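Local coordinates for protein SidF, inhibitor of growth family, member 3 (Legionella pneumophila subsp. pneumophila, PDB 4FYE) that probably dephosphorylates membrane phosphoinositides, acting as a phosphatidylinositol phosphate phosphatase of the SidF family, at residues 142-145 with 146-149; 531-534 with 535-538; 537-540 with 541-545. The protein carries 1 engineered substitution. All blocks are in the same frame, centred on the assembly; numbering follows the deposited sequence.

Interaction 1 (142-145 with 146-149); sequences LEQL and AKVE
Leu142, Glu143, Gln144 and Leu145 each offer a backbone carbonyl to the NH four residues later, in Ala146, Lys147, Val148 and Glu149, so the eight residues form an unbroken run of alpha-helix within helix 136-163. The four bonds differ in length: Val148 N to Gln144 O measures 2.8 Å, whereas Lys147 N to Glu143 O is longer at 3.2 Å but nearly straight, with an N-H...O angle of 171°.

Among the side chains, Lys147 makes the most intimate approach to the preceding turn. Lys147 CB sits 3.0 Å from Gln144 O, and the chain then bends back past the neighbouring carbonyl, bringing Lys147 CD to 3.4 Å from Glu143 O. That course leaves the lysine beside the side chain of Gln144, the two pointing the same way, with Gln144 OE1 4.2 Å from Lys147 CE; this is a contact of an amide oxygen with aliphatic carbon. Glu143 carries the opposite charge, yet its OE1 and Lys147 NZ are 5.9 Å apart, a separation that permits electrostatic attraction but is not a salt bridge. One residue on, Val148 rests its CB 3.6 Å from Gln144 O, and its CG2, placed beside the backbone N, touches the same oxygen. Leu145 instead directs CG anti to its backbone N (chi1 -169°), which takes CD2 to 4.3 Å from Glu149 OE1.

The buried residues Gln144, Leu145 and Val148 face other parts of the chain. Leu145 packs on Val71 of helix 71-92 and on Lys735 of helix 733-741, while Val148 reaches Ala75 and Phe739 on the same two helices. Helix 136-163 is thus a packed member of a local helical bundle, with Ala146 and Lys147 on its exposed side.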
loop_
_atom_site.group_PDB
_atom_site.type_symbol
_atom_site.label_atom_id
_atom_site.label_comp_id
_atom_site.label_asym_id
_atom_site.label_seq_id
_atom_site.Cartn_x
_atom_site.Cartn_y
_atom_site.Cartn_z
ATOM N N LEU A 142 -3.010 -29.851 4.967
ATOM C CA LEU A 142 -1.927 -29.574 5.968
ATOM C C LEU A 142 -0.910 -30.685 6.052
ATOM O O LEU A 142 0.310 -30.394 6.129
ATOM C CB LEU A 142 -2.422 -29.241 7.378
ATOM C CG LEU A 142 -3.058 -27.865 7.279
ATOM C CD1 LEU A 142 -4.082 -27.576 8.375
ATOM C CD2 LEU A 142 -1.989 -26.835 7.290
ATOM N N GLU A 143 -1.367 -31.951 5.971
ATOM C CA GLU A 143 -0.394 -33.019 6.092
ATOM C C GLU A 143 0.492 -33.044 4.899
ATOM O O GLU A 143 1.622 -33.413 5.019
ATOM C CB GLU A 143 -1.001 -34.407 6.208
ATOM C CG GLU A 143 -1.536 -34.694 7.585
ATOM C CD GLU A 143 -2.229 -36.050 7.694
ATOM O OE1 GLU A 143 -1.718 -37.040 7.094
ATOM O OE2 GLU A 143 -3.280 -36.106 8.390
ATOM N N GLN A 144 -0.044 -32.713 3.729
ATOM C CA GLN A 144 0.745 -32.828 2.540
ATOM C C GLN A 144 1.770 -31.705 2.598
ATOM O O GLN A 144 2.972 -31.891 2.402
ATOM C CB GLN A 144 -0.144 -32.731 1.298
ATOM C CG GLN A 144 -1.166 -33.843 1.157
ATOM C CD GLN A 144 -0.618 -35.231 1.390
ATOM O OE1 GLN A 144 0.389 -35.680 0.766
ATOM N NE2 GLN A 144 -1.256 -35.924 2.313
ATOM N N LEU A 145 1.277 -30.549 2.987
ATOM C CA LEU A 145 2.094 -29.427 3.121
ATOM C C LEU A 145 3.270 -29.660 4.036
ATOM O O LEU A 145 4.337 -29.235 3.664
ATOM C CB LEU A 145 1.255 -28.238 3.557
ATOM C CG LEU A 145 1.856 -26.849 3.520
ATOM C CD1 LEU A 145 0.832 -25.750 3.279
ATOM C CD2 LEU A 145 2.521 -26.682 4.880
ATOM N N ALA A 146 3.100 -30.293 5.205
ATOM C CA ALA A 146 4.249 -30.520 6.101
ATOM C C ALA A 146 5.252 -31.496 5.419
ATOM O O ALA A 146 6.471 -31.323 5.484
ATOM C CB ALA A 146 3.803 -31.093 7.460
ATOM N N LYS A 147 4.727 -32.514 4.778
ATOM C CA LYS A 147 5.538 -33.380 3.971
ATOM C C LYS A 147 6.423 -32.570 3.010
ATOM O O LYS A 147 7.612 -32.723 2.946
ATOM C CB LYS A 147 4.613 -34.285 3.147
ATOM C CG LYS A 147 4.587 -35.791 3.471
ATOM C CD LYS A 147 3.545 -36.186 4.498
ATOM C CE LYS A 147 2.593 -37.267 3.962
ATOM N NZ LYS A 147 2.967 -38.730 3.991
ATOM N N VAL A 148 5.803 -31.727 2.214
ATOM C CA VAL A 148 6.490 -30.983 1.192
ATOM C C VAL A 148 7.510 -29.992 1.757
ATOM O O VAL A 148 8.585 -29.816 1.171
ATOM C CB VAL A 148 5.434 -30.268 0.312
ATOM C CG1 VAL A 148 6.013 -29.104 -0.438
ATOM C CG2 VAL A 148 4.868 -31.277 -0.677
ATOM N N GLU A 149 7.185 -29.372 2.894
ATOM C CA GLU A 149 8.094 -28.472 3.559
ATOM C C GLU A 149 9.343 -29.231 3.893
ATOM O O GLU A 149 10.429 -28.725 3.693
ATOM C CB GLU A 149 7.515 -27.941 4.840
ATOM C CG GLU A 149 8.388 -26.880 5.496
ATOM C CD GLU A 149 7.574 -25.707 6.063
ATOM O OE1 GLU A 149 6.410 -25.910 6.497
ATOM O OE2 GLU A 149 8.096 -24.564 6.074
#

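Interaction 2 (531-534 with 535-538); sequences QVDG and YEKS
Tyr535 lies back against the carbonyl of Gln531, one helical turn earlier, and is the residue with the largest area buried by this local contact. With CG beside the backbone N and anti to the carbonyl carbon (chi1 -64°), the ring approaches that oxygen obliquely, bringing CD2 to 2.9 Å from Gln531 O. Gln531 O also accepts the N-H of Tyr535, 3.2 Å from Tyr535 N, so it meets both backbone and ring of one residue; farther out, Tyr535 CE2 is 4.2 Å from Gln531 CB. Helix 482-514 flanks this turn of helix 522-583, Tyr535 touching Ala501 and Glu536 touching Tyr502.

Gly534 contributes backbone alone. Gly534 O takes the N-H of Ser538, with Ser538 N at 3.0 Å and Ser538 CB close alongside.

Asp533 works at two levels. Its carbonyl receives a short bond, 2.6 Å from Lys537 N to Asp533 O, while the aliphatic CG of Lys537 passes Asp533 O at 3.0 Å. Its carboxylate runs beside that of Glu536, the planes only 20° apart, with Asp533 OD1 3.7 Å from Glu536 OE1.

The two carboxylates, so near each other, would be expected to repel, but each uses its other oxygen in a salt bridge: Asp533 OD2 with Lys529, Glu536 OE2 with Lys291. These lysines probably offset the repulsion and allow both acids to remain ionised.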
loop_
_atom_site.group_PDB
_atom_site.type_symbol
_atom_site.label_atom_id
_atom_site.label_comp_id
_atom_site.label_asym_id
_atom_site.label_seq_id
_atom_site.Cartn_x
_atom_site.Cartn_y
_atom_site.Cartn_z
ATOM N N GLN A 531 24.852 18.971 15.358
ATOM C CA GLN A 531 23.847 19.826 14.694
ATOM C C GLN A 531 22.495 19.154 14.558
ATOM O O GLN A 531 21.460 19.788 14.762
ATOM C CB GLN A 531 24.271 20.130 13.274
ATOM C CG GLN A 531 25.389 21.123 13.105
ATOM C CD GLN A 531 25.709 21.303 11.638
ATOM O OE1 GLN A 531 24.829 21.147 10.769
ATOM N NE2 GLN A 531 26.973 21.629 11.349
ATOM N N VAL A 532 22.522 17.878 14.180
ATOM C CA VAL A 532 21.315 17.133 13.865
ATOM C C VAL A 532 20.531 17.043 15.162
ATOM O O VAL A 532 19.358 17.431 15.250
ATOM C CB VAL A 532 21.700 15.766 13.262
ATOM C CG1 VAL A 532 20.538 14.772 13.298
ATOM C CG2 VAL A 532 22.208 15.937 11.831
ATOM N N ASP A 533 21.264 16.634 16.191
ATOM C CA ASP A 533 20.745 16.417 17.526
ATOM C C ASP A 533 20.136 17.678 18.111
ATOM O O ASP A 533 19.006 17.644 18.616
ATOM C CB ASP A 533 21.844 15.833 18.410
ATOM C CG ASP A 533 22.235 14.414 17.993
ATOM O OD1 ASP A 533 21.398 13.686 17.383
ATOM O OD2 ASP A 533 23.380 14.006 18.270
ATOM N N GLY A 534 20.863 18.788 18.013
ATOM C CA GLY A 534 20.359 20.053 18.535
ATOM C C GLY A 534 18.998 20.375 17.931
ATOM O O GLY A 534 18.031 20.679 18.653
ATOM N N TYR A 535 18.931 20.296 16.601
ATOM C CA TYR A 535 17.707 20.581 15.857
ATOM C C TYR A 535 16.655 19.569 16.258
ATOM O O TYR A 535 15.488 19.914 16.434
ATOM C CB TYR A 535 17.946 20.555 14.329
ATOM C CG TYR A 535 18.908 21.620 13.782
ATOM C CD1 TYR A 535 18.842 22.951 14.218
ATOM C CD2 TYR A 535 19.868 21.292 12.812
ATOM C CE1 TYR A 535 19.709 23.919 13.716
ATOM C CE2 TYR A 535 20.741 22.253 12.302
ATOM C CZ TYR A 535 20.654 23.563 12.753
ATOM O OH TYR A 535 21.501 24.524 12.247
ATOM N N GLU A 536 17.091 18.326 16.435
ATOM C CA GLU A 536 16.215 17.267 16.921
ATOM C C GLU A 536 15.634 17.573 18.316
ATOM O O GLU A 536 14.405 17.607 18.446
ATOM C CB GLU A 536 16.941 15.938 16.905
ATOM C CG GLU A 536 16.030 14.768 16.608
ATOM C CD GLU A 536 16.786 13.450 16.496
ATOM O OE1 GLU A 536 17.768 13.246 17.263
ATOM O OE2 GLU A 536 16.393 12.623 15.632
ATOM N N LYS A 537 16.477 17.851 19.331
ATOM C CA LYS A 537 15.949 18.205 20.670
ATOM C C LYS A 537 14.954 19.331 20.504
ATOM O O LYS A 537 13.938 19.409 21.193
ATOM C CB LYS A 537 16.993 18.688 21.695
ATOM C CG LYS A 537 18.468 18.428 21.432
ATOM C CD LYS A 537 19.262 18.355 22.739
ATOM C CE LYS A 537 19.145 16.948 23.324
ATOM N NZ LYS A 537 19.664 16.892 24.712
ATOM N N SER A 538 15.256 20.207 19.570
ATOM C CA SER A 538 14.469 21.397 19.428
ATOM C C SER A 538 13.111 21.171 18.758
ATOM O O SER A 538 12.078 21.656 19.227
ATOM C CB SER A 538 15.278 22.464 18.717
ATOM O OG SER A 538 14.511 23.630 18.687
#

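Interaction 3 (537-540 with 541-545)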
loop_
_atom_site.group_PDB
_atom_site.type_symbol
_atom_site.label_atom_id
_atom_site.label_comp_id
_atom_site.label_asym_id
_atom_site.label_seq_id
_atom_site.Cartn_x
_atom_site.Cartn_y
_atom_site.Cartn_z
ATOM N N LYS A 537 16.477 17.851 19.331
ATOM C CA LYS A 537 15.949 18.205 20.670
ATOM C C LYS A 537 14.954 19.331 20.504
ATOM O O LYS A 537 13.938 19.409 21.193
ATOM C CB LYS A 537 16.993 18.688 21.695
ATOM C CG LYS A 537 18.468 18.428 21.432
ATOM C CD LYS A 537 19.262 18.355 22.739
ATOM C CE LYS A 537 19.145 16.948 23.324
ATOM N NZ LYS A 537 19.664 16.892 24.712
ATOM N N SER A 538 15.256 20.207 19.570
ATOM C CA SER A 538 14.469 21.397 19.428
ATOM C C SER A 538 13.111 21.171 18.758
ATOM O O SER A 538 12.078 21.656 19.227
ATOM C CB SER A 538 15.278 22.464 18.717
ATOM O OG SER A 538 14.511 23.630 18.687
ATOM N N ILE A 539 13.116 20.429 17.660
ATOM C CA ILE A 539 11.880 19.952 17.077
ATOM C C ILE A 539 11.128 19.101 18.103
ATOM O O ILE A 539 9.959 19.378 18.392
ATOM C CB ILE A 539 12.159 19.164 15.796
ATOM C CG1 ILE A 539 12.900 20.070 14.807
ATOM C CG2 ILE A 539 10.860 18.620 15.183
ATOM C CD1 ILE A 539 13.920 19.319 13.976
ATOM N N LYS A 540 11.810 18.116 18.691
ATOM C CA LYS A 540 11.227 17.333 19.797
ATOM C C LYS A 540 10.397 18.182 20.748
ATOM O O LYS A 540 9.211 17.893 20.962
ATOM C CB LYS A 540 12.291 16.598 20.624
ATOM C CG LYS A 540 12.848 15.340 19.990
ATOM C CD LYS A 540 11.756 14.349 19.645
ATOM C CE LYS A 540 12.183 13.485 18.465
ATOM N NZ LYS A 540 13.598 13.035 18.659
ATOM N N LYS A 541 11.031 19.222 21.293
ATOM C CA LYS A 541 10.420 20.130 22.278
ATOM C C LYS A 541 9.155 20.835 21.742
ATOM O O LYS A 541 8.123 20.879 22.413
ATOM C CB LYS A 541 11.463 21.159 22.764
ATOM C CG LYS A 541 10.997 22.093 23.883
ATOM C CD LYS A 541 12.007 23.187 24.190
ATOM C CE LYS A 541 11.597 23.972 25.429
ATOM N NZ LYS A 541 12.289 25.301 25.505
ATOM N N GLN A 542 9.224 21.364 20.530
ATOM C CA GLN A 542 8.057 22.040 19.944
ATOM C C GLN A 542 7.006 21.025 19.547
ATOM O O GLN A 542 5.823 21.251 19.779
ATOM C CB GLN A 542 8.422 22.903 18.724
ATOM C CG GLN A 542 8.955 24.279 19.044
ATOM C CD GLN A 542 9.298 25.050 17.771
ATOM O OE1 GLN A 542 10.475 25.293 17.509
ATOM N NE2 GLN A 542 8.273 25.404 16.949
ATOM N N GLU A 543 7.429 19.915 18.940
ATOM C CA GLU A 543 6.522 18.777 18.690
ATOM C C GLU A 543 5.683 18.442 19.979
ATOM O O GLU A 543 4.433 18.431 19.957
ATOM C CB GLU A 543 7.314 17.580 18.136
ATOM C CG GLU A 543 7.727 17.740 16.656
ATOM C CD GLU A 543 8.442 16.524 15.994
ATOM O OE1 GLU A 543 9.023 15.671 16.715
ATOM O OE2 GLU A 543 8.469 16.453 14.724
ATOM N N SER A 544 6.360 18.268 21.115
ATOM C CA SER A 544 5.667 18.124 22.413
ATOM C C SER A 544 4.556 19.120 22.713
ATOM O O SER A 544 3.468 18.708 23.111
ATOM C CB SER A 544 6.649 18.167 23.572
ATOM O OG SER A 544 7.353 16.956 23.638
ATOM N N ALA A 545 4.816 20.414 22.547
ATOM C CA ALA A 545 3.831 21.398 22.976
ATOM C C ALA A 545 2.623 21.386 22.043
ATOM O O ALA A 545 1.474 21.558 22.478
ATOM C CB ALA A 545 4.445 22.795 23.088
#
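Lys541 meets Lys537 through the backbone, Lys541 N reaching Lys537 O at 2.9 Å, and its CB settles against the same oxygen. From there its side chain runs fully extended, CG anti to the backbone N, and carries the ammonium group away from the preceding turn.

Gln542 follows with a longer bond, 3.2 Å from its N to Ser538 O. It meets the earlier turn at the base of the side chain, where Gln542 CB lies 3.9 Å from Ile539 O, and the chain beyond stretches toward helix 482-514. There it touches Ala494 and Leu495 as well as Lys491, while Ala545, farther along, touches Lys491; the partners step backwards in sequence, marking helices 482-514 and 522-583 as an antiparallel hairpin, consistent with the coiled coil predicted for residues 481-559.

Glu543 makes the main side-chain contact. Glu543 N bonds to Ile539 O at only 2.6 Å, with a C=O...N angle of 178°. Glu543 runs alongside Ile539, both pointing the same way, so that the branch methyl Ile539 CG2 packs against the carboxylate, 3.3 Å from Glu543 OE2. The polar end looks elsewhere for its partner: OE2 forms a salt bridge with Arg381 of helix 373-387, joining the hairpin to a separate helix. Lys540 bears the opposite charge, but its NZ stays 5.6 Å from Glu543 OE1, too far for contact.

Ser544 brings two donors to one acceptor. Ser544 N meets Lys540 O at 2.9 Å, and the hydroxyl, set beside the backbone N (chi1 -75°), gives that oxygen a weak second bond from Ser544 OG at 3.4 Å.

Interactions 2 and 3 are successive turns of helix 522-583, sharing Lys537 and Ser538, with centres about 10 Å apart; interaction 1 belongs to helix 136-163, its centre about 54 Å from each. All three rest on helical backbone bonds, but their surroundings differ. Interaction 1 is partly buried through leucine, valine and glutamine, held among helices 71-92 and 733-741. Interaction 2 is a surface contact, whose paired carboxylates each draw a lysine. Interaction 3 is partly buried too, yet its covered acid is tied to an arginine of helix 373-387. Packing of leucine and valine between helices marks the first site, whereas salt bridges to basic residues outside the segments mark the other two.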